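Local atomic coordinates of membrane protein, putative (PDB entry 2QYB), a protein that is of unknown specific function but may act as a membrane transporter or phosphatase, to which this piece contributes a GAF domain. Residues L37-V51 against S55-P69. Sequence-based numbering, arbitrary orientation.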
ATOM      1  N   LEU A  37       4.870   7.580 -11.737  1.00 33.88           N
ATOM      2  CA  LEU A  37       4.862   7.579 -10.268  1.00 33.15           C
ATOM      3  C   LEU A  37       3.866   8.616  -9.808  1.00 31.40           C
ATOM      4  O   LEU A  37       3.701   9.620 -10.478  1.00 29.70           O
ATOM      5  CB  LEU A  37       6.260   7.864  -9.706  1.00 32.76           C
ATOM      6  CG  LEU A  37       6.427   7.927  -8.175  1.00 33.61           C
ATOM      7  CD1 LEU A  37       6.180   6.600  -7.432  1.00 33.49           C
ATOM      8  CD2 LEU A  37       7.852   8.433  -7.881  1.00 34.46           C
ATOM      9  N   ALA A  38       3.189   8.310  -8.693  1.00 30.05           N
ATOM     10  CA  ALA A  38       2.209   9.172  -8.071  1.00 29.10           C
ATOM     11  C   ALA A  38       2.355   8.989  -6.570  1.00 28.70           C
ATOM     12  O   ALA A  38       2.476   7.878  -6.101  1.00 28.21           O
ATOM     13  CB  ALA A  38       0.744   8.815  -8.532  1.00 27.94           C
ATOM     14  N   VAL A  39       2.300  10.078  -5.820  1.00 28.72           N
ATOM     15  CA  VAL A  39       2.452  10.025  -4.375  1.00 29.15           C
ATOM     16  C   VAL A  39       1.350  10.908  -3.766  1.00 29.36           C
ATOM     17  O   VAL A  39       1.068  11.971  -4.285  1.00 30.30           O
ATOM     18  CB  VAL A  39       3.907  10.484  -3.897  1.00 29.39           C
ATOM     19  CG1 VAL A  39       4.112  10.238  -2.440  1.00 28.01           C
ATOM     20  CG2 VAL A  39       5.017   9.788  -4.674  1.00 26.61           C
ATOM     21  N   ILE A  40       0.693  10.428  -2.715  1.00 29.26           N
ATOM     22  CA  ILE A  40      -0.136  11.281  -1.835  1.00 29.25           C
ATOM     23  C   ILE A  40       0.642  11.493  -0.504  1.00 29.47           C
ATOM     24  O   ILE A  40       1.098  10.535   0.107  1.00 29.64           O
ATOM     25  CB  ILE A  40      -1.507  10.640  -1.541  1.00 28.62           C
ATOM     26  CG1 ILE A  40      -2.377  10.630  -2.795  1.00 29.10           C
ATOM     27  CG2 ILE A  40      -2.230  11.352  -0.394  1.00 29.62           C
ATOM     28  CD1 ILE A  40      -3.451   9.548  -2.778  1.00 27.10           C
ATOM     29  N   ARG A  41       0.794  12.745  -0.091  1.00 30.05           N
ATOM     30  CA  ARG A  41       1.257  13.081   1.234  1.00 31.14           C
ATOM     31  C   ARG A  41       0.131  13.786   1.997  1.00 31.88           C
ATOM     32  O   ARG A  41      -0.624  14.570   1.409  1.00 31.21           O
ATOM     33  CB  ARG A  41       2.470  14.006   1.184  1.00 30.59           C
ATOM     34  CG  ARG A  41       3.640  13.393   0.494  1.00 31.69           C
ATOM     35  CD  ARG A  41       4.805  14.349   0.540  1.00 32.63           C
ATOM     36  NE  ARG A  41       6.047  13.705   0.118  1.00 34.30           N
ATOM     37  CZ  ARG A  41       6.364  13.422  -1.150  1.00 34.49           C
ATOM     38  NH1 ARG A  41       5.532  13.685  -2.155  1.00 34.67           N
ATOM     39  NH2 ARG A  41       7.516  12.841  -1.426  1.00 34.68           N
ATOM     40  N   LEU A  42       0.060  13.510   3.306  1.00 32.50           N
ATOM     41  CA  LEU A  42      -0.875  14.176   4.203  1.00 32.90           C
ATOM     42  C   LEU A  42      -0.115  14.780   5.366  1.00 34.23           C
ATOM     43  O   LEU A  42       0.876  14.233   5.824  1.00 34.61           O
ATOM     44  CB  LEU A  42      -1.951  13.198   4.704  1.00 32.39           C
ATOM     45  CG  LEU A  42      -2.809  12.529   3.614  1.00 32.90           C
ATOM     46  CD1 LEU A  42      -3.857  11.465   4.137  1.00 31.11           C
ATOM     47  CD2 LEU A  42      -3.474  13.579   2.738  1.00 31.32           C
ATOM     48  N   VAL A  43      -0.577  15.927   5.835  1.00 36.17           N
ATOM     49  CA  VAL A  43       0.040  16.530   6.972  1.00 37.97           C
ATOM     50  C   VAL A  43      -0.239  15.674   8.193  1.00 38.91           C
ATOM     51  O   VAL A  43      -1.354  15.196   8.365  1.00 39.13           O
ATOM     52  CB  VAL A  43      -0.421  17.990   7.209  1.00 38.39           C
ATOM     53  CG1 VAL A  43       0.393  18.576   8.336  1.00 39.09           C
ATOM     54  CG2 VAL A  43      -0.196  18.834   5.977  1.00 38.53           C
ATOM     55  N   ASP A  44       0.783  15.470   9.029  1.00 40.36           N
ATOM     56  CA  ASP A  44       0.596  14.802  10.305  1.00 41.84           C
ATOM     57  C   ASP A  44       0.337  15.896  11.346  1.00 42.76           C
ATOM     58  O   ASP A  44       0.368  17.079  11.018  1.00 43.31           O
ATOM     59  CB  ASP A  44       1.801  13.904  10.654  1.00 40.95           C
ATOM     60  CG  ASP A  44       3.087  14.691  10.911  1.00 40.00           C
ATOM     61  OD1 ASP A  44       3.025  15.944  10.956  1.00 36.02           O
ATOM     62  OD2 ASP A  44       4.155  14.054  11.093  1.00 36.33           O
ATOM     63  N   GLU A  45       0.063  15.487  12.583  1.00 44.06           N
ATOM     64  CA  GLU A  45      -0.126  16.416  13.721  1.00 44.97           C
ATOM     65  C   GLU A  45       0.952  17.520  13.791  1.00 45.31           C
ATOM     66  O   GLU A  45       0.633  18.671  14.039  1.00 46.21           O
ATOM     67  CB  GLU A  45      -0.155  15.669  15.080  1.00 45.92           C
ATOM     68  CG  GLU A  45      -0.454  14.128  15.026  1.00 49.10           C
ATOM     69  CD  GLU A  45       0.803  13.278  14.719  1.00 52.57           C
ATOM     70  OE1 GLU A  45       1.804  13.373  15.482  1.00 54.96           O
ATOM     71  OE2 GLU A  45       0.792  12.524  13.721  1.00 52.51           O
ATOM     72  N   LYS A  46       2.215  17.175  13.543  1.00 45.14           N
ATOM     73  CA  LYS A  46       3.304  18.137  13.663  1.00 44.45           C
ATOM     74  C   LYS A  46       3.460  19.010  12.419  1.00 43.82           C
ATOM     75  O   LYS A  46       4.409  19.801  12.329  1.00 43.93           O
ATOM     76  CB  LYS A  46       4.613  17.406  13.967  1.00 45.42           C
ATOM     77  CG  LYS A  46       4.622  16.715  15.345  1.00 48.15           C
ATOM     78  CD  LYS A  46       4.071  15.273  15.283  1.00 52.85           C
ATOM     79  CE  LYS A  46       5.186  14.182  15.046  1.00 54.63           C
ATOM     80  NZ  LYS A  46       4.635  12.795  14.826  1.00 53.47           N
ATOM     81  N   GLY A  47       2.536  18.879  11.462  1.00 42.55           N
ATOM     82  CA  GLY A  47       2.613  19.641  10.196  1.00 41.36           C
ATOM     83  C   GLY A  47       3.541  19.122   9.082  1.00 40.44           C
ATOM     84  O   GLY A  47       3.675  19.783   8.052  1.00 40.25           O
ATOM     85  N   VAL A  48       4.199  17.972   9.273  1.00 38.43           N
ATOM     86  CA  VAL A  48       5.028  17.371   8.223  1.00 37.63           C
ATOM     87  C   VAL A  48       4.136  16.660   7.150  1.00 36.53           C
ATOM     88  O   VAL A  48       3.159  15.980   7.486  1.00 35.05           O
ATOM     89  CB  VAL A  48       6.050  16.347   8.849  1.00 37.78           C
ATOM     90  CG1 VAL A  48       6.908  15.633   7.761  1.00 38.06           C
ATOM     91  CG2 VAL A  48       6.915  17.014   9.893  1.00 35.47           C
ATOM     92  N   LEU A  49       4.489  16.828   5.873  1.00 35.83           N
ATOM     93  CA  LEU A  49       3.850  16.109   4.757  1.00 35.75           C
ATOM     94  C   LEU A  49       4.422  14.693   4.649  1.00 34.87           C
ATOM     95  O   LEU A  49       5.519  14.477   4.117  1.00 34.81           O
ATOM     96  CB  LEU A  49       4.027  16.852   3.429  1.00 35.72           C
ATOM     97  CG  LEU A  49       3.104  18.052   3.178  1.00 37.04           C
ATOM     98  CD1 LEU A  49       3.568  18.796   1.943  1.00 35.25           C
ATOM     99  CD2 LEU A  49       1.627  17.620   3.028  1.00 37.61           C
ATOM    100  N   ARG A  50       3.669  13.742   5.193  1.00 34.50           N
ATOM    101  CA  ARG A  50       4.066  12.369   5.266  1.00 34.04           C
ATOM    102  C   ARG A  50       3.527  11.615   4.058  1.00 33.77           C
ATOM    103  O   ARG A  50       2.329  11.710   3.744  1.00 32.84           O
ATOM    104  CB  ARG A  50       3.492  11.738   6.540  1.00 35.07           C
ATOM    105  CG  ARG A  50       3.999  12.320   7.879  1.00 38.42           C
ATOM    106  CD  ARG A  50       5.344  11.780   8.337  1.00 42.35           C
ATOM    107  NE  ARG A  50       5.495  10.348   8.053  1.00 45.15           N
ATOM    108  CZ  ARG A  50       5.213   9.323   8.876  1.00 46.50           C
ATOM    109  NH1 ARG A  50       5.383   8.075   8.435  1.00 46.18           N
ATOM    110  NH2 ARG A  50       4.750   9.509  10.112  1.00 46.13           N
ATOM    111  N   VAL A  51       4.393  10.819   3.435  1.00 32.95           N
ATOM    112  CA  VAL A  51       3.959   9.843   2.421  1.00 32.25           C
ATOM    113  C   VAL A  51       3.002   8.788   2.993  1.00 32.85           C
ATOM    114  O   VAL A  51       3.352   8.011   3.918  1.00 32.07           O
ATOM    115  CB  VAL A  51       5.130   9.098   1.776  1.00 31.63           C
ATOM    116  CG1 VAL A  51       4.591   8.090   0.766  1.00 29.96           C
ATOM    117  CG2 VAL A  51       6.116  10.104   1.151  1.00 29.37           C
ATOM    118  N   SER A  55       1.960   4.937  -6.021  1.00 34.16           N
ATOM    119  CA  SER A  55       1.853   3.874  -7.022  1.00 35.13           C
ATOM    120  C   SER A  55       2.988   4.083  -8.032  1.00 35.23           C
ATOM    121  O   SER A  55       3.434   5.175  -8.194  1.00 34.29           O
ATOM    122  CB  SER A  55       0.469   3.864  -7.701  1.00 35.06           C
ATOM    123  OG  SER A  55       0.331   2.780  -8.638  1.00 33.90           O
ATOM    124  N   GLY A  56       3.447   3.021  -8.678  1.00 36.58           N
ATOM    125  CA  GLY A  56       4.602   3.099  -9.555  1.00 38.11           C
ATOM    126  C   GLY A  56       5.910   2.914  -8.784  1.00 39.41           C
ATOM    127  O   GLY A  56       5.927   2.743  -7.558  1.00 40.35           O
ATOM    128  N   LYS A  57       7.013   2.986  -9.504  1.00 40.70           N
ATOM    129  CA  LYS A  57       8.334   2.782  -8.910  1.00 41.63           C
ATOM    130  C   LYS A  57       9.095   4.096  -8.839  1.00 41.68           C
ATOM    131  O   LYS A  57       8.840   4.981  -9.610  1.00 41.86           O
ATOM    132  CB  LYS A  57       9.116   1.695  -9.682  1.00 42.26           C
ATOM    133  CG  LYS A  57       8.874   1.637 -11.209  1.00 42.24           C
ATOM    134  CD  LYS A  57       9.690   0.527 -11.879  1.00 42.60           C
ATOM    135  CE  LYS A  57      10.210   0.956 -13.258  1.00 43.26           C
ATOM    136  NZ  LYS A  57      10.279  -0.191 -14.217  1.00 44.90           N
ATOM    137  N   GLY A  58      10.001   4.211  -7.873  1.00 42.88           N
ATOM    138  CA  GLY A  58      10.721   5.457  -7.554  1.00 43.59           C
ATOM    139  C   GLY A  58      10.531   5.983  -6.131  1.00 44.35           C
ATOM    140  O   GLY A  58      11.183   6.953  -5.740  1.00 45.57           O
ATOM    141  N   ILE A  59       9.645   5.380  -5.336  1.00 45.07           N
ATOM    142  CA  ILE A  59       9.444   5.875  -3.957  1.00 45.74           C
ATOM    143  C   ILE A  59      10.705   5.785  -3.057  1.00 46.67           C
ATOM    144  O   ILE A  59      10.831   6.528  -2.068  1.00 47.62           O
ATOM    145  CB  ILE A  59       8.275   5.141  -3.234  1.00 46.45           C
ATOM    146  CG1 ILE A  59       7.504   6.121  -2.301  1.00 46.80           C
ATOM    147  CG2 ILE A  59       8.783   3.835  -2.467  1.00 44.34           C
ATOM    148  CD1 ILE A  59       6.809   7.266  -3.011  1.00 43.03           C
ATOM    149  N   ALA A  60      11.625   4.878  -3.395  1.00 46.43           N
ATOM    150  CA  ALA A  60      12.849   4.698  -2.629  1.00 46.75           C
ATOM    151  C   ALA A  60      13.943   5.721  -3.033  1.00 46.70           C
ATOM    152  O   ALA A  60      15.042   5.707  -2.467  1.00 45.95           O
ATOM    153  CB  ALA A  60      13.360   3.239  -2.775  1.00 46.34           C
ATOM    154  N   GLY A  61      13.627   6.591  -4.003  1.00 46.91           N
ATOM    155  CA  GLY A  61      14.532   7.679  -4.431  1.00 47.31           C
ATOM    156  C   GLY A  61      13.996   9.105  -4.223  1.00 47.33           C
ATOM    157  O   GLY A  61      13.338   9.399  -3.210  1.00 46.44           O
ATOM    158  N   ILE A  62      14.294   9.972  -5.204  1.00 47.51           N
ATOM    159  CA  ILE A  62      14.235  11.443  -5.077  1.00 47.90           C
ATOM    160  C   ILE A  62      12.842  11.985  -4.778  1.00 47.62           C
ATOM    161  O   ILE A  62      12.689  12.951  -4.013  1.00 47.89           O
ATOM    162  CB  ILE A  62      14.770  12.169  -6.377  1.00 48.65           C
ATOM    163  CG1 ILE A  62      15.346  13.546  -6.056  1.00 48.55           C
ATOM    164  CG2 ILE A  62      13.674  12.296  -7.447  1.00 50.03           C
ATOM    165  CD1 ILE A  62      16.720  13.450  -5.459  1.00 50.39           C
ATOM    166  N   ALA A  63      11.840  11.351  -5.390  1.00 46.68           N
ATOM    167  CA  ALA A  63      10.465  11.778  -5.305  1.00 45.42           C
ATOM    168  C   ALA A  63       9.733  11.159  -4.099  1.00 45.05           C
ATOM    169  O   ALA A  63       8.517  11.337  -3.965  1.00 43.53           O
ATOM    170  CB  ALA A  63       9.752  11.427  -6.622  1.00 45.01           C
ATOM    171  N   GLY A  64      10.458  10.503  -3.184  1.00 44.76           N
ATOM    172  CA  GLY A  64       9.803   9.631  -2.182  1.00 44.97           C
ATOM    173  C   GLY A  64       9.784   9.925  -0.667  1.00 45.19           C
ATOM    174  O   GLY A  64       9.241   9.071   0.135  1.00 45.21           O
ATOM    175  N   LYS A  65      10.350  11.066  -0.240  1.00 43.95           N
ATOM    176  CA  LYS A  65      10.525  11.313   1.206  1.00 44.07           C
ATOM    177  C   LYS A  65       9.384  12.110   1.868  1.00 44.32           C
ATOM    178  O   LYS A  65       8.521  12.634   1.214  1.00 43.41           O
ATOM    179  CB  LYS A  65      11.865  12.005   1.465  1.00 43.69           C
ATOM    180  CG  LYS A  65      13.059  11.164   1.018  1.00 44.26           C
ATOM    181  CD  LYS A  65      14.285  12.003   0.742  1.00 43.63           C
ATOM    182  CE  LYS A  65      15.475  11.134   0.368  1.00 43.88           C
ATOM    183  NZ  LYS A  65      16.747  11.612   1.006  1.00 44.05           N
ATOM    184  N   ASP A  66       9.425  12.218   3.187  1.00 45.17           N
ATOM    185  CA  ASP A  66       8.542  13.107   3.903  1.00 46.33           C
ATOM    186  C   ASP A  66       9.059  14.552   3.853  1.00 46.99           C
ATOM    187  O   ASP A  66      10.276  14.765   3.868  1.00 47.14           O
ATOM    188  CB  ASP A  66       8.409  12.607   5.344  1.00 46.39           C
ATOM    189  CG  ASP A  66       7.678  11.270   5.433  1.00 45.13           C
ATOM    190  OD1 ASP A  66       7.067  10.820   4.429  1.00 40.94           O
ATOM    191  OD2 ASP A  66       7.720  10.680   6.524  1.00 43.74           O
ATOM    192  N   TRP A  67       8.154  15.537   3.767  1.00 47.71           N
ATOM    193  CA  TRP A  67       8.564  16.950   3.661  1.00 48.41           C
ATOM    194  C   TRP A  67       7.930  17.901   4.682  1.00 49.32           C
ATOM    195  O   TRP A  67       6.692  18.019   4.800  1.00 48.22           O
ATOM    196  CB  TRP A  67       8.341  17.477   2.222  1.00 49.83           C
ATOM    197  CG  TRP A  67       9.250  16.763   1.276  1.00 51.66           C
ATOM    198  CD1 TRP A  67       8.988  15.600   0.621  1.00 52.54           C
ATOM    199  CD2 TRP A  67      10.617  17.096   0.969  1.00 52.50           C
ATOM    200  NE1 TRP A  67      10.072  15.206  -0.100  1.00 53.17           N
ATOM    201  CE2 TRP A  67      11.089  16.110   0.077  1.00 52.86           C
ATOM    202  CE3 TRP A  67      11.474  18.147   1.341  1.00 52.80           C
ATOM    203  CZ2 TRP A  67      12.407  16.110  -0.435  1.00 52.53           C
ATOM    204  CZ3 TRP A  67      12.785  18.169   0.804  1.00 52.96           C
ATOM    205  CH2 TRP A  67      13.235  17.147  -0.072  1.00 51.98           C
ATOM    206  N   GLU A  68       8.803  18.579   5.431  1.00 50.19           N
ATOM    207  CA  GLU A  68       8.440  19.845   6.075  1.00 50.87           C
ATOM    208  C   GLU A  68       8.234  20.885   4.957  1.00 50.88           C
ATOM    209  O   GLU A  68       9.181  21.227   4.207  1.00 50.32           O
ATOM    210  CB  GLU A  68       9.515  20.323   7.039  1.00 50.85           C
ATOM    211  CG  GLU A  68       9.875  19.289   8.109  1.00 52.54           C
ATOM    212  CD  GLU A  68      10.698  19.854   9.263  1.00 51.56           C
ATOM    213  OE1 GLU A  68      11.251  20.975   9.154  1.00 52.70           O
ATOM    214  OE2 GLU A  68      10.788  19.150  10.280  1.00 52.67           O
ATOM    215  N   PRO A  69       6.989  21.385   4.835  1.00 50.91           N
ATOM    216  CA  PRO A  69       6.712  22.285   3.724  1.00 50.88           C
ATOM    217  C   PRO A  69       7.534  23.576   3.841  1.00 50.95           C
ATOM    218  O   PRO A  69       7.690  24.134   4.936  1.00 50.62           O
ATOM    219  CB  PRO A  69       5.202  22.528   3.820  1.00 50.62           C
ATOM    220  CG  PRO A  69       4.853  22.216   5.207  1.00 50.76           C
ATOM    221  CD  PRO A  69       5.818  21.187   5.706  1.00 50.27           C
TER
HETATM  222  O   HOH W   1       5.487   8.417   5.544  1.00 52.31           O
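Arg41 reaches the loop that follows its hairpin because its chain runs extended from CG to NE (chi2 -178°, chi3 169°), carrying the guanidinium edge-on to Lys65 O. Arg41 NE and NH2 both grip Lys65 O within the guanidinium plane, at 2.9 and 2.8 Å, and NH2 also bonds Ala63 O, which it meets from above the carbonyl plane. NE lies against the edge of the Trp67 ring at CD1. A leucine in place of Arg41 would probably leave the carbonyls of Ala63 and Lys65 without these donors and the 63-65 backbone freer to shift. Arg50, by contrast, is bent at chi2 and chi3, which folds NE back to Asp66 OD2 (2.7 Å) in a salt bridge whose hydrogen bond is bent and weak. The other carboxylate oxygen, Asp66 OD1, takes the backbone N of Val51 at 2.9 Å, and a water bound by Arg50 NH1 lies within reach of both Asp66 OD1 and Val51 O. Paired backbone bonds join Leu49 to Trp67 and Ala38 to Ser55. Between them, Ile59 CD1 packs on Val39 CG2 at 3.5 Å. The loop thus lies along the hairpin of strands 37-43 and 49-56 in the GAF domain sheet, with Phe79 of helix 74-81 against Leu49 and Pro69, while Ala38 and Ile40 meet helix 10-32.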